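Local coordinates for rhamnose ABC transporter, rhamnose-binding protein (Actinomyces odontolyticus ATCC 17982, PDB 5BQ3) that probably binds a sugar, likely rhamnose, outside the cell membrane and hands it to an ABC transporter for uptake, at residues V132-V137 and Q167-K172; Q28-I33 and V277-G282. One frame throughout, in Å; residues are numbered along the deposited sequence.

Interaction 1 of 2, residues V132-V137 and Q167-K172; sequences VESKQV and QNAWIK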
loop_
_atom_site.group_PDB
_atom_site.type_symbol
_atom_site.label_atom_id
_atom_site.label_comp_id
_atom_site.label_asym_id
_atom_site.label_seq_id
_atom_site.Cartn_x
_atom_site.Cartn_y
_atom_site.Cartn_z
ATOM N N VAL A 132 -3.004 -2.261 -3.786
ATOM C CA VAL A 132 -3.673 -1.465 -4.816
ATOM C C VAL A 132 -2.914 -1.536 -6.151
ATOM O O VAL A 132 -1.699 -1.739 -6.159
ATOM C CB VAL A 132 -3.797 0.020 -4.338
ATOM C CG1 VAL A 132 -4.882 0.177 -3.278
ATOM C CG2 VAL A 132 -2.467 0.561 -3.817
ATOM N N GLU A 133 -3.636 -1.341 -7.269
ATOM C CA GLU A 133 -3.089 -1.277 -8.628
ATOM C C GLU A 133 -2.669 0.190 -8.881
ATOM O O GLU A 133 -3.400 1.109 -8.502
ATOM C CB GLU A 133 -4.130 -1.807 -9.651
ATOM C CG GLU A 133 -3.968 -1.370 -11.105
ATOM C CD GLU A 133 -2.728 -1.830 -11.851
ATOM O OE1 GLU A 133 -2.308 -2.995 -11.659
ATOM O OE2 GLU A 133 -2.201 -1.034 -12.664
ATOM N N SER A 134 -1.479 0.392 -9.482
ATOM C CA SER A 134 -0.842 1.687 -9.753
ATOM C C SER A 134 -1.765 2.702 -10.456
ATOM O O SER A 134 -1.912 3.815 -9.953
ATOM C CB SER A 134 0.425 1.489 -10.577
ATOM O OG SER A 134 1.339 2.551 -10.370
ATOM N N LYS A 135 -2.399 2.317 -11.584
ATOM C CA LYS A 135 -3.305 3.183 -12.353
ATOM C C LYS A 135 -4.565 3.556 -11.543
ATOM O O LYS A 135 -5.118 4.638 -11.749
ATOM C CB LYS A 135 -3.699 2.507 -13.678
ATOM C CG LYS A 135 -4.320 3.449 -14.709
ATOM C CD LYS A 135 -4.865 2.689 -15.909
ATOM C CE LYS A 135 -5.803 3.518 -16.756
ATOM N NZ LYS A 135 -5.079 4.519 -17.584
ATOM N N GLN A 136 -5.007 2.673 -10.626
ATOM C CA GLN A 136 -6.188 2.912 -9.795
ATOM C C GLN A 136 -5.902 3.963 -8.724
ATOM O O GLN A 136 -6.815 4.705 -8.361
ATOM C CB GLN A 136 -6.696 1.609 -9.163
ATOM C CG GLN A 136 -8.164 1.651 -8.717
ATOM C CD GLN A 136 -9.135 2.001 -9.820
ATOM O OE1 GLN A 136 -9.190 1.357 -10.873
ATOM N NE2 GLN A 136 -9.930 3.035 -9.597
ATOM N N VAL A 137 -4.646 4.042 -8.234
ATOM C CA VAL A 137 -4.228 5.040 -7.235
ATOM C C VAL A 137 -4.370 6.439 -7.859
ATOM O O VAL A 137 -4.958 7.331 -7.246
ATOM C CB VAL A 137 -2.786 4.783 -6.708
ATOM C CG1 VAL A 137 -2.333 5.881 -5.745
ATOM C CG2 VAL A 137 -2.682 3.422 -6.042
ATOM N N GLN A 167 5.795 7.004 -6.804
ATOM C CA GLN A 167 5.237 8.341 -7.013
ATOM C C GLN A 167 5.297 8.770 -8.473
ATOM O O GLN A 167 4.290 9.246 -8.990
ATOM C CB GLN A 167 5.950 9.374 -6.133
ATOM C CG GLN A 167 5.429 9.432 -4.697
ATOM C CD GLN A 167 5.929 8.320 -3.795
ATOM O OE1 GLN A 167 6.890 7.601 -4.097
ATOM N NE2 GLN A 167 5.283 8.158 -2.650
ATOM N N ASN A 168 6.456 8.583 -9.143
ATOM C CA ASN A 168 6.630 8.953 -10.553
ATOM C C ASN A 168 5.710 8.138 -11.469
ATOM O O ASN A 168 5.295 8.644 -12.514
ATOM C CB ASN A 168 8.085 8.808 -10.991
ATOM C CG ASN A 168 9.042 9.789 -10.346
ATOM O OD1 ASN A 168 8.661 10.850 -9.834
ATOM N ND2 ASN A 168 10.322 9.450 -10.364
ATOM N N ALA A 169 5.363 6.903 -11.058
ATOM C CA ALA A 169 4.447 6.028 -11.782
ATOM C C ALA A 169 3.009 6.546 -11.665
ATOM O O ALA A 169 2.320 6.618 -12.682
ATOM C CB ALA A 169 4.545 4.603 -11.250
ATOM N N TRP A 170 2.573 6.942 -10.439
ATOM C CA TRP A 170 1.226 7.477 -10.181
ATOM C C TRP A 170 1.023 8.841 -10.849
ATOM O O TRP A 170 -0.066 9.092 -11.367
ATOM C CB TRP A 170 0.924 7.592 -8.671
ATOM C CG TRP A 170 1.062 6.326 -7.870
ATOM C CD1 TRP A 170 0.681 5.068 -8.240
ATOM C CD2 TRP A 170 1.529 6.222 -6.515
ATOM N NE1 TRP A 170 0.950 4.175 -7.226
ATOM C CE2 TRP A 170 1.460 4.858 -6.151
ATOM C CE3 TRP A 170 2.026 7.147 -5.579
ATOM C CZ2 TRP A 170 1.874 4.397 -4.893
ATOM C CZ3 TRP A 170 2.452 6.686 -4.343
ATOM C CH2 TRP A 170 2.359 5.330 -4.003
ATOM N N ILE A 171 2.068 9.711 -10.836
ATOM C CA ILE A 171 2.061 11.044 -11.459
ATOM C C ILE A 171 1.930 10.895 -12.990
ATOM O O ILE A 171 1.136 11.620 -13.591
ATOM C CB ILE A 171 3.310 11.884 -11.040
ATOM C CG1 ILE A 171 3.212 12.314 -9.556
ATOM C CG2 ILE A 171 3.521 13.112 -11.950
ATOM C CD1 ILE A 171 4.549 12.619 -8.865
ATOM N N LYS A 172 2.677 9.943 -13.604
ATOM C CA LYS A 172 2.638 9.681 -15.050
ATOM C C LYS A 172 1.231 9.234 -15.485
ATOM O O LYS A 172 0.730 9.747 -16.485
ATOM C CB LYS A 172 3.707 8.647 -15.464
ATOM C CG LYS A 172 3.748 8.289 -16.958
ATOM C CD LYS A 172 4.229 9.428 -17.860
ATOM C CE LYS A 172 3.988 9.110 -19.316
ATOM N NZ LYS A 172 4.192 10.298 -20.187
#
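Ser134 and Trp170 face each other with their CA atoms 6.2 Å apart, where the first turn of helix 134-149 meets helix 165-180. The indole of Trp170 carries most of the contact. Its CG stands anti to its own carbonyl carbon (chi1 -56°), and this swings the ring across to the other helix. Val137 lies over one face. Its CG1 sits 3.8 Å from the centroid of the five-membered ring of Trp170, only 2° off the ring normal, a clear CH-pi contact. Val137 CB lies by the CD1-NE1 side, 3.8 Å from Trp170 CD1. Gln167 N of the same helix as Trp170 lies over the opposite face of the indole, toward its rim. Ser134 meets the ring at its edge, with its CA in plane; its O, placed obliquely, and its OG are both 3.4 Å from Trp170 CD1. Ala169 adds a lesser contact, its CB 3.9 Å from Ser134 OG. Replacing Trp170 by an alanine would probably leave Val137 without its aromatic partner and open a gap between the two helices. Leu248 also touches Trp170. The chain enters helix 134-149 soon after strand 127-130 of the other lobe's sheet. Between residues 132-137 and 167-172 no hydrogen bond forms, so apolar and aromatic fit joins them, while a salt bridge from Lys135 to Glu177 ties the same two helices further along helix 165-180.

Interaction 2 of 2, residues Q28-I33 and V277-G282; sequences QSITFI and VAAYAG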
loop_
_atom_site.group_PDB
_atom_site.type_symbol
_atom_site.label_atom_id
_atom_site.label_comp_id
_atom_site.label_asym_id
_atom_site.label_seq_id
_atom_site.Cartn_x
_atom_site.Cartn_y
_atom_site.Cartn_z
ATOM N N GLN A 28 -0.803 -28.141 8.726
ATOM C CA GLN A 28 0.234 -27.289 8.138
ATOM C C GLN A 28 0.489 -26.019 8.965
ATOM O O GLN A 28 -0.377 -25.590 9.727
ATOM C CB GLN A 28 -0.136 -26.919 6.692
ATOM C CG GLN A 28 -0.500 -28.114 5.802
ATOM C CD GLN A 28 0.703 -28.860 5.293
ATOM O OE1 GLN A 28 1.206 -29.786 5.935
ATOM N NE2 GLN A 28 1.176 -28.491 4.116
ATOM N N SER A 29 1.692 -25.428 8.804
ATOM C CA SER A 29 2.130 -24.222 9.512
ATOM C C SER A 29 2.311 -23.015 8.575
ATOM O O SER A 29 2.742 -23.173 7.431
ATOM C CB SER A 29 3.438 -24.486 10.251
ATOM O OG SER A 29 4.457 -24.944 9.378
ATOM N N ILE A 30 1.998 -21.807 9.083
ATOM C CA ILE A 30 2.121 -20.538 8.358
ATOM C C ILE A 30 2.989 -19.561 9.173
ATOM O O ILE A 30 2.857 -19.489 10.397
ATOM C CB ILE A 30 0.725 -19.935 7.981
ATOM C CG1 ILE A 30 0.860 -18.759 6.974
ATOM C CG2 ILE A 30 -0.122 -19.556 9.218
ATOM C CD1 ILE A 30 -0.414 -18.378 6.225
ATOM N N THR A 31 3.888 -18.832 8.489
ATOM C CA THR A 31 4.769 -17.850 9.123
ATOM C C THR A 31 4.760 -16.550 8.315
ATOM O O THR A 31 4.911 -16.570 7.091
ATOM C CB THR A 31 6.185 -18.413 9.329
ATOM O OG1 THR A 31 6.102 -19.571 10.161
ATOM C CG2 THR A 31 7.122 -17.412 9.984
ATOM N N PHE A 32 4.577 -15.426 9.026
ATOM C CA PHE A 32 4.542 -14.072 8.473
ATOM C C PHE A 32 5.838 -13.348 8.838
ATOM O O PHE A 32 6.171 -13.245 10.020
ATOM C CB PHE A 32 3.309 -13.300 8.991
ATOM C CG PHE A 32 1.979 -13.970 8.738
ATOM C CD1 PHE A 32 1.459 -14.887 9.645
ATOM C CD2 PHE A 32 1.239 -13.678 7.599
ATOM C CE1 PHE A 32 0.238 -15.524 9.399
ATOM C CE2 PHE A 32 0.019 -14.305 7.359
ATOM C CZ PHE A 32 -0.473 -15.226 8.258
ATOM N N ILE A 33 6.595 -12.894 7.822
ATOM C CA ILE A 33 7.849 -12.175 8.026
ATOM C C ILE A 33 7.685 -10.729 7.515
ATOM O O ILE A 33 7.721 -10.497 6.304
ATOM C CB ILE A 33 9.096 -12.889 7.410
ATOM C CG1 ILE A 33 9.209 -14.360 7.886
ATOM C CG2 ILE A 33 10.388 -12.106 7.732
ATOM C CD1 ILE A 33 10.054 -15.264 7.002
ATOM N N VAL A 277 -5.931 -11.540 2.763
ATOM C CA VAL A 277 -5.922 -12.130 1.413
ATOM C C VAL A 277 -4.689 -13.036 1.245
ATOM O O VAL A 277 -4.821 -14.139 0.714
ATOM C CB VAL A 277 -6.002 -11.035 0.300
ATOM C CG1 VAL A 277 -5.807 -11.623 -1.097
ATOM C CG2 VAL A 277 -7.328 -10.280 0.368
ATOM N N ALA A 278 -3.513 -12.585 1.731
ATOM C CA ALA A 278 -2.242 -13.311 1.650
ATOM C C ALA A 278 -2.290 -14.668 2.368
ATOM O O ALA A 278 -1.790 -15.651 1.826
ATOM C CB ALA A 278 -1.121 -12.459 2.216
ATOM N N ALA A 279 -2.905 -14.726 3.568
ATOM C CA ALA A 279 -3.041 -15.952 4.356
ATOM C C ALA A 279 -3.966 -16.948 3.657
ATOM O O ALA A 279 -3.697 -18.150 3.699
ATOM C CB ALA A 279 -3.561 -15.629 5.746
ATOM N N TYR A 280 -5.033 -16.450 2.989
ATOM C CA TYR A 280 -5.980 -17.282 2.237
ATOM C C TYR A 280 -5.354 -17.759 0.926
ATOM O O TYR A 280 -5.641 -18.874 0.490
ATOM C CB TYR A 280 -7.297 -16.532 1.969
ATOM C CG TYR A 280 -8.315 -16.703 3.077
ATOM C CD1 TYR A 280 -9.202 -17.777 3.078
ATOM C CD2 TYR A 280 -8.380 -15.803 4.136
ATOM C CE1 TYR A 280 -10.131 -17.947 4.104
ATOM C CE2 TYR A 280 -9.305 -15.964 5.166
ATOM C CZ TYR A 280 -10.174 -17.042 5.151
ATOM O OH TYR A 280 -11.090 -17.193 6.164
ATOM N N ALA A 281 -4.490 -16.917 0.315
ATOM C CA ALA A 281 -3.767 -17.213 -0.924
ATOM C C ALA A 281 -2.746 -18.325 -0.704
ATOM O O ALA A 281 -2.604 -19.197 -1.557
ATOM C CB ALA A 281 -3.076 -15.966 -1.441
ATOM N N GLY A 282 -2.072 -18.292 0.445
ATOM C CA GLY A 282 -1.081 -19.283 0.842
ATOM C C GLY A 282 -1.705 -20.619 1.184
ATOM O O GLY A 282 -1.141 -21.665 0.857
#
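Ile30 and Phe32 of strand 29-33 reach across to Ala279 of helix 271-287. The backbones stay well apart, with the CA atoms of Ile30 and Ala279 8.0 Å from each other. The close part is small and wholly buried. Ile30 is extended at both torsions (chi1 -168°, chi2 162°), which brings its CD1 to 4.0 Å from Ala279 CA. The same CD1 lies 4.2 Å from Ala279 CB. Phe32 presents the edge of its ring, not a face. Its CZ is 4.0 Å from Ala279 CB, which lies near the ring plane, and its CE2 is 4.1 Å from that methyl. One small side chain therefore meets both large ones. The rest of the pairing is looser. Ala278 and Gly282 lose little surface to the strand, and Tyr280 points away from it, on a partly exposed side of the helix where its OH hydrogen-bonds to Glu55. Just ahead of Ser29, Gln28, also partly exposed, hydrogen-bonds to Asp286 of the same helix. Helix 40-56 adds Ala53 against Ile30 and Leu46 against Phe32. The arrangement is a helix laid on a parallel sheet, as in the Rossmann-like lobes of periplasmic binding proteins. Between the two segments the contact is apolar, with the Gln28-Asp286 bond as a polar tie beyond it, and the small side chain of Ala279 probably leaves room for Ile30 and Phe32 between helix and strand.

Interactions 1 and 2 lie on opposite sides of the chain's centre, their centres 27 Å apart and their nearest atoms about 10 Å apart. They share no helix or strand. Interaction 2 belongs to the lobe of the six-stranded parallel sheet, and interaction 1 to the lobe of the four-stranded one. Along the chain, strand 29-33 comes first, then both segments of interaction 1, and last helix 271-287, which returns to the first lobe. Interaction 2 thus brings together distant parts of the chain, while interaction 1 is more local. This two-lobe layout suits a periplasmic binding protein, in which a ligand is generally held between the lobes.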